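PDB 6GIO: amino acid amide racemase from Ochrobactrum anthropi, which belongs to the class-III aminotransferase family and binds pyridoxal-5'-phosphate in a pocket of the fold shared by many pyridoxal-5'-phosphate enzymes. Local coordinates for residues 367-372 with 386-391; 374-379 with 394-399. One frame throughout, in Å; residues are numbered along the deposited sequence.

Interaction 1: 367-372 with 386-391; sequences APVTTT and FTYVGL
Tyr388 spreads its side chain across two methyl groups, CG2 of Thr372 and CG2 of Val369, and the sequence of its atoms records the change of partner. Its CB begins the contact, 3.6 Å from Thr372 CG2. The same methyl then meets the root of the ring, 3.5 Å from Tyr388 CD2 and equally near Tyr388 CG, with Tyr388 CE2 more distant, at 4.2 Å from Thr372 CG2. Farther out Val369 takes over: its CG2 lies 4.0 Å from Tyr388 CZ and 3.6 Å from the hydroxyl oxygen Tyr388 OH. Both methyls approach the ring obliquely, and the contact is van der Waals in kind. At Thr372 chi1 of -53° sets OG1 beside the backbone N, in a weak hydrogen bond to Pro368 O, and leaves CG2 opposite that N, directed to the tyrosine. Val369 and Thr372 lie in the first turn of helix 369-382, just after the N-cap residue Pro368: a helix start packed on the face of a mixed beta-sheet, here on strand 384-389. Phe23 meets the Tyr388 ring edge-to-face, Ile376 of the same helix also touches it, and Thr372 continues onto Leu396 of strand 395-398 and Leu357 of strand 352-357.

Interaction 2: 374-379 with 394-399; sequences KIIYRG and NVLEFM
Leu396 sets its two methyl branches against two successive isoleucines of one helix, with CD1 going to Ile375 and CD2 to Ile376. The first meeting is methyl to methyl, Leu396 CD1 lying 4.1 Å from Ile375 CG2, and there the two side chains cross at roughly a right angle. The second is slightly tighter, at 3.9 Å between Leu396 CD2 and Ile376 CD1, and here the two side chains run past one another in opposite directions. These spacings are those of ordinary apolar contact, and they come from branch ends rather than from the backbones, whose nearest CA atoms, those of Ile376 and Leu396, remain 8.2 Å apart.

Torsions explain how each isoleucine presents a different branch. In Ile375, whose CB faces the strand, chi1 of -67° holds CG1 beside the backbone N, which leaves the short branch CG2 opposite it, and this branch does the touching. Ile376 leaves the helix more obliquely to the strand; a bend at chi2 of -61° swings its terminal CD1 round to reach the leucine. All three side chains are buried, so the contact forms part of a hydrophobic layer between helix and sheet.

The layer extends in several directions. Leu357 of strand 352-357 touches both Ile375 and Leu396, while Phe386 of strand 384-389 packs on Ile376. Helix 406-424 adjoins the layer too, with Val423 against Ile375 and Val416 against Phe398, and a salt bridge from Arg378 NE to Asp422 OD2 ties helix 406-424 to helix 369-382. Strand 395-398 runs antiparallel between two neighbours, with backbone hydrogen bonds of Leu396 with Val355 on strand 352-357 and of Glu397 with Thr387 on strand 384-389, and helix 369-382 packs across it through Leu396.

How the interactions relate
Interactions 1 and 2 are successive parts of one helix-to-sheet interface, their centres 7 Å apart. Helix 369-382 supplies both, its first turn meeting strand 384-389 and its middle meeting strand 395-398. Those strands are consecutive, antiparallel neighbours, and the pairing includes a probable backbone hydrogen bond from Val389 N to Val395 O at 2.7 Å. Residues alternating with Tyr388 and Leu396 lead elsewhere: Thr387 packs on Leu81 of the second subunit, and Glu397 OE1 forms a salt bridge with NZ of Lys241, a residue of the pyridoxal-5'-phosphate pocket. The hairpin formed by the two strands thus has a side chain, that of Glu397, in contact with that pocket.

Interaction 1: 367-372 with 386-391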
loop_
_atom_site.group_PDB
_atom_site.type_symbol
_atom_site.label_atom_id
_atom_site.label_comp_id
_atom_site.label_asym_id
_atom_site.label_seq_id
_atom_site.Cartn_x
_atom_site.Cartn_y
_atom_site.Cartn_z
ATOM N N ALA C 367 23.431 4.338 -24.814
ATOM C CA ALA C 367 22.670 4.875 -25.953
ATOM C C ALA C 367 21.794 5.978 -25.457
ATOM O O ALA C 367 21.413 5.980 -24.276
ATOM C CB ALA C 367 21.837 3.810 -26.633
ATOM N N PRO C 368 21.470 6.935 -26.346
ATOM C CA PRO C 368 20.626 8.009 -25.891
ATOM C C PRO C 368 19.225 7.462 -25.615
ATOM O O PRO C 368 18.804 6.486 -26.261
ATOM C CB PRO C 368 20.658 9.033 -27.043
ATOM C CG PRO C 368 21.290 8.366 -28.203
ATOM C CD PRO C 368 21.921 7.084 -27.744
ATOM N N VAL C 369 18.548 8.058 -24.636
ATOM C CA VAL C 369 17.239 7.592 -24.167
ATOM C C VAL C 369 16.182 7.631 -25.272
ATOM O O VAL C 369 15.266 6.809 -25.279
ATOM C CB VAL C 369 16.754 8.405 -22.923
ATOM C CG1 VAL C 369 16.573 9.877 -23.255
ATOM C CG2 VAL C 369 15.443 7.852 -22.363
ATOM N N THR C 370 16.303 8.568 -26.205
ATOM C CA THR C 370 15.384 8.602 -27.338
ATOM C C THR C 370 15.449 7.324 -28.219
ATOM O O THR C 370 14.405 6.798 -28.679
ATOM C CB THR C 370 15.540 9.899 -28.177
ATOM O OG1 THR C 370 14.735 9.785 -29.355
ATOM C CG2 THR C 370 16.936 10.119 -28.608
ATOM N N THR C 371 16.654 6.799 -28.435
ATOM C CA THR C 371 16.836 5.538 -29.129
ATOM C C THR C 371 16.194 4.389 -28.349
ATOM O O THR C 371 15.440 3.611 -28.908
ATOM C CB THR C 371 18.333 5.254 -29.339
ATOM O OG1 THR C 371 18.872 6.320 -30.105
ATOM C CG2 THR C 371 18.593 3.931 -30.061
ATOM N N THR C 372 16.476 4.308 -27.055
ATOM C CA THR C 372 15.901 3.267 -26.209
ATOM C C THR C 372 14.358 3.323 -26.202
ATOM O O THR C 372 13.695 2.309 -26.375
ATOM C CB THR C 372 16.485 3.407 -24.796
ATOM O OG1 THR C 372 17.924 3.408 -24.910
ATOM C CG2 THR C 372 16.016 2.291 -23.857
ATOM N N PHE C 386 7.616 -4.196 -23.384
ATOM C CA PHE C 386 8.760 -4.205 -22.447
ATOM C C PHE C 386 9.110 -2.795 -22.050
ATOM O O PHE C 386 8.418 -1.846 -22.455
ATOM C CB PHE C 386 9.958 -5.030 -22.978
ATOM C CG PHE C 386 10.381 -4.691 -24.389
ATOM C CD1 PHE C 386 9.651 -5.157 -25.490
ATOM C CD2 PHE C 386 11.539 -3.954 -24.626
ATOM C CE1 PHE C 386 10.036 -4.858 -26.790
ATOM C CE2 PHE C 386 11.933 -3.647 -25.929
ATOM C CZ PHE C 386 11.175 -4.089 -27.006
ATOM N N THR C 387 10.163 -2.649 -21.236
ATOM C CA THR C 387 10.497 -1.345 -20.635
ATOM C C THR C 387 11.984 -1.128 -20.666
ATOM O O THR C 387 12.711 -1.980 -21.141
ATOM C CB THR C 387 10.017 -1.267 -19.180
ATOM O OG1 THR C 387 10.701 -2.254 -18.402
ATOM C CG2 THR C 387 8.531 -1.524 -19.103
ATOM N N TYR C 388 12.445 0.018 -20.167
ATOM C CA TYR C 388 13.859 0.158 -19.849
ATOM C C TYR C 388 14.125 0.671 -18.432
ATOM O O TYR C 388 13.293 1.330 -17.805
ATOM C CB TYR C 388 14.571 1.058 -20.840
ATOM C CG TYR C 388 13.990 2.437 -20.969
ATOM C CD1 TYR C 388 14.329 3.459 -20.098
ATOM C CD2 TYR C 388 13.103 2.712 -21.992
ATOM C CE1 TYR C 388 13.801 4.736 -20.252
ATOM C CE2 TYR C 388 12.578 3.965 -22.157
ATOM C CZ TYR C 388 12.922 4.973 -21.298
ATOM O OH TYR C 388 12.349 6.198 -21.535
ATOM N N VAL C 389 15.320 0.367 -17.963
ATOM C CA VAL C 389 15.761 0.779 -16.654
ATOM C C VAL C 389 17.158 1.331 -16.769
ATOM O O VAL C 389 17.665 1.536 -17.879
ATOM C CB VAL C 389 15.700 -0.404 -15.660
ATOM C CG1 VAL C 389 14.245 -0.844 -15.513
ATOM C CG2 VAL C 389 16.605 -1.560 -16.079
ATOM N N GLY C 390 17.746 1.660 -15.624
ATOM C CA GLY C 390 19.181 1.967 -15.548
ATOM C C GLY C 390 19.446 3.403 -15.175
ATOM O O GLY C 390 18.672 4.285 -15.473
ATOM N N LEU C 391 20.570 3.648 -14.534
ATOM C CA LEU C 391 20.935 5.021 -14.178
ATOM C C LEU C 391 21.129 5.900 -15.428
ATOM O O LEU C 391 21.076 7.107 -15.311
ATOM C CB LEU C 391 22.202 5.026 -13.313
ATOM C CG LEU C 391 22.085 4.227 -11.996
ATOM C CD1 LEU C 391 23.402 4.175 -11.230
ATOM C CD2 LEU C 391 20.985 4.749 -11.093
#

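Interaction 2: 374-379 with 394-399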
loop_
_atom_site.group_PDB
_atom_site.type_symbol
_atom_site.label_atom_id
_atom_site.label_comp_id
_atom_site.label_asym_id
_atom_site.label_seq_id
_atom_site.Cartn_x
_atom_site.Cartn_y
_atom_site.Cartn_z
ATOM N N LYS C 374 12.448 4.475 -28.574
ATOM C CA LYS C 374 12.003 4.080 -29.892
ATOM C C LYS C 374 12.006 2.589 -30.028
ATOM O O LYS C 374 11.140 2.028 -30.693
ATOM C CB LYS C 374 12.900 4.679 -30.988
ATOM C CG LYS C 374 12.615 6.139 -31.240
ATOM C CD LYS C 374 13.484 6.671 -32.351
ATOM C CE LYS C 374 13.234 8.154 -32.518
ATOM N NZ LYS C 374 13.942 8.695 -33.713
ATOM N N ILE C 375 12.995 1.929 -29.434
ATOM C CA ILE C 375 13.016 0.466 -29.466
ATOM C C ILE C 375 11.778 -0.131 -28.744
ATOM O O ILE C 375 11.145 -1.077 -29.243
ATOM C CB ILE C 375 14.333 -0.080 -28.881
ATOM C CG1 ILE C 375 15.501 0.310 -29.809
ATOM C CG2 ILE C 375 14.258 -1.585 -28.705
ATOM C CD1 ILE C 375 16.858 0.150 -29.180
ATOM N N ILE C 376 11.421 0.415 -27.581
ATOM C CA ILE C 376 10.204 -0.029 -26.860
ATOM C C ILE C 376 8.928 0.225 -27.691
ATOM O O ILE C 376 8.027 -0.618 -27.762
ATOM C CB ILE C 376 10.002 0.735 -25.527
ATOM C CG1 ILE C 376 11.228 0.654 -24.619
ATOM C CG2 ILE C 376 8.802 0.197 -24.795
ATOM C CD1 ILE C 376 11.613 -0.728 -24.194
ATOM N N TYR C 377 8.842 1.422 -28.268
ATOM C CA TYR C 377 7.674 1.783 -29.075
ATOM C C TYR C 377 7.526 0.880 -30.293
ATOM O O TYR C 377 6.432 0.402 -30.630
ATOM C CB TYR C 377 7.784 3.217 -29.541
ATOM C CG TYR C 377 6.648 3.605 -30.420
ATOM C CD1 TYR C 377 5.466 4.058 -29.875
ATOM C CD2 TYR C 377 6.758 3.535 -31.802
ATOM C CE1 TYR C 377 4.406 4.430 -30.676
ATOM C CE2 TYR C 377 5.702 3.905 -32.615
ATOM C CZ TYR C 377 4.529 4.345 -32.039
ATOM O OH TYR C 377 3.481 4.699 -32.840
ATOM N N ARG C 378 8.621 0.631 -30.973
ATOM C CA ARG C 378 8.556 -0.273 -32.103
ATOM C C ARG C 378 8.267 -1.707 -31.658
ATOM O O ARG C 378 7.560 -2.445 -32.361
ATOM C CB ARG C 378 9.834 -0.196 -32.925
ATOM C CG ARG C 378 9.832 -1.002 -34.212
ATOM C CD ARG C 378 8.728 -0.515 -35.147
ATOM N NE ARG C 378 8.730 -1.247 -36.406
ATOM C CZ ARG C 378 7.711 -1.250 -37.270
ATOM N NH1 ARG C 378 6.593 -0.580 -37.001
ATOM N NH2 ARG C 378 7.796 -1.953 -38.376
ATOM N N GLY C 379 8.822 -2.122 -30.512
ATOM C CA GLY C 379 8.447 -3.413 -29.903
ATOM C C GLY C 379 6.934 -3.573 -29.729
ATOM O O GLY C 379 6.320 -4.580 -30.095
ATOM N N ASN C 394 19.054 3.303 -20.459
ATOM C CA ASN C 394 19.539 2.613 -21.648
ATOM C C ASN C 394 19.546 1.069 -21.536
ATOM O O ASN C 394 20.118 0.405 -22.386
ATOM C CB ASN C 394 20.951 3.090 -21.903
ATOM C CG ASN C 394 21.910 2.552 -20.882
ATOM O OD1 ASN C 394 21.705 2.752 -19.669
ATOM N ND2 ASN C 394 22.959 1.858 -21.351
ATOM N N VAL C 395 18.976 0.500 -20.469
ATOM C CA VAL C 395 18.950 -0.955 -20.284
ATOM C C VAL C 395 17.509 -1.435 -20.530
ATOM O O VAL C 395 16.609 -1.128 -19.734
ATOM C CB VAL C 395 19.371 -1.395 -18.847
ATOM C CG1 VAL C 395 19.494 -2.904 -18.785
ATOM C CG2 VAL C 395 20.685 -0.803 -18.414
ATOM N N LEU C 396 17.294 -2.184 -21.623
ATOM C CA LEU C 396 16.037 -2.836 -21.869
ATOM C C LEU C 396 15.848 -3.850 -20.763
ATOM O O LEU C 396 16.766 -4.607 -20.447
ATOM C CB LEU C 396 16.021 -3.538 -23.224
ATOM C CG LEU C 396 16.303 -2.696 -24.466
ATOM C CD1 LEU C 396 16.175 -3.561 -25.684
ATOM C CD2 LEU C 396 15.426 -1.477 -24.530
ATOM N N GLU C 397 14.654 -3.848 -20.175
ATOM C CA GLU C 397 14.282 -4.778 -19.102
ATOM C C GLU C 397 13.296 -5.852 -19.604
ATOM O O GLU C 397 12.272 -5.527 -20.248
ATOM C CB GLU C 397 13.616 -4.013 -17.940
ATOM C CG GLU C 397 13.011 -4.952 -16.906
ATOM C CD GLU C 397 12.603 -4.256 -15.626
ATOM O OE1 GLU C 397 11.418 -3.981 -15.419
ATOM O OE2 GLU C 397 13.476 -4.018 -14.801
ATOM N N PHE C 398 13.618 -7.110 -19.312
ATOM C CA PHE C 398 12.753 -8.256 -19.627
ATOM C C PHE C 398 12.494 -9.026 -18.341
ATOM O O PHE C 398 13.409 -9.661 -17.761
ATOM C CB PHE C 398 13.370 -9.155 -20.703
ATOM C CG PHE C 398 13.620 -8.435 -22.007
ATOM C CD1 PHE C 398 12.575 -8.090 -22.835
ATOM C CD2 PHE C 398 14.882 -8.054 -22.364
ATOM C CE1 PHE C 398 12.783 -7.377 -24.023
ATOM C CE2 PHE C 398 15.102 -7.351 -23.550
ATOM C CZ PHE C 398 14.054 -7.011 -24.387
ATOM N N MET C 399 11.254 -8.922 -17.879
ATOM C CA MET C 399 10.788 -9.559 -16.645
ATOM C C MET C 399 9.527 -10.327 -16.967
ATOM O O MET C 399 8.487 -10.054 -16.407
ATOM C CB MET C 399 10.476 -8.466 -15.603
ATOM C CG MET C 399 11.734 -7.751 -15.118
ATOM S SD MET C 399 12.646 -8.757 -13.924
ATOM C CE MET C 399 11.554 -8.714 -12.524
#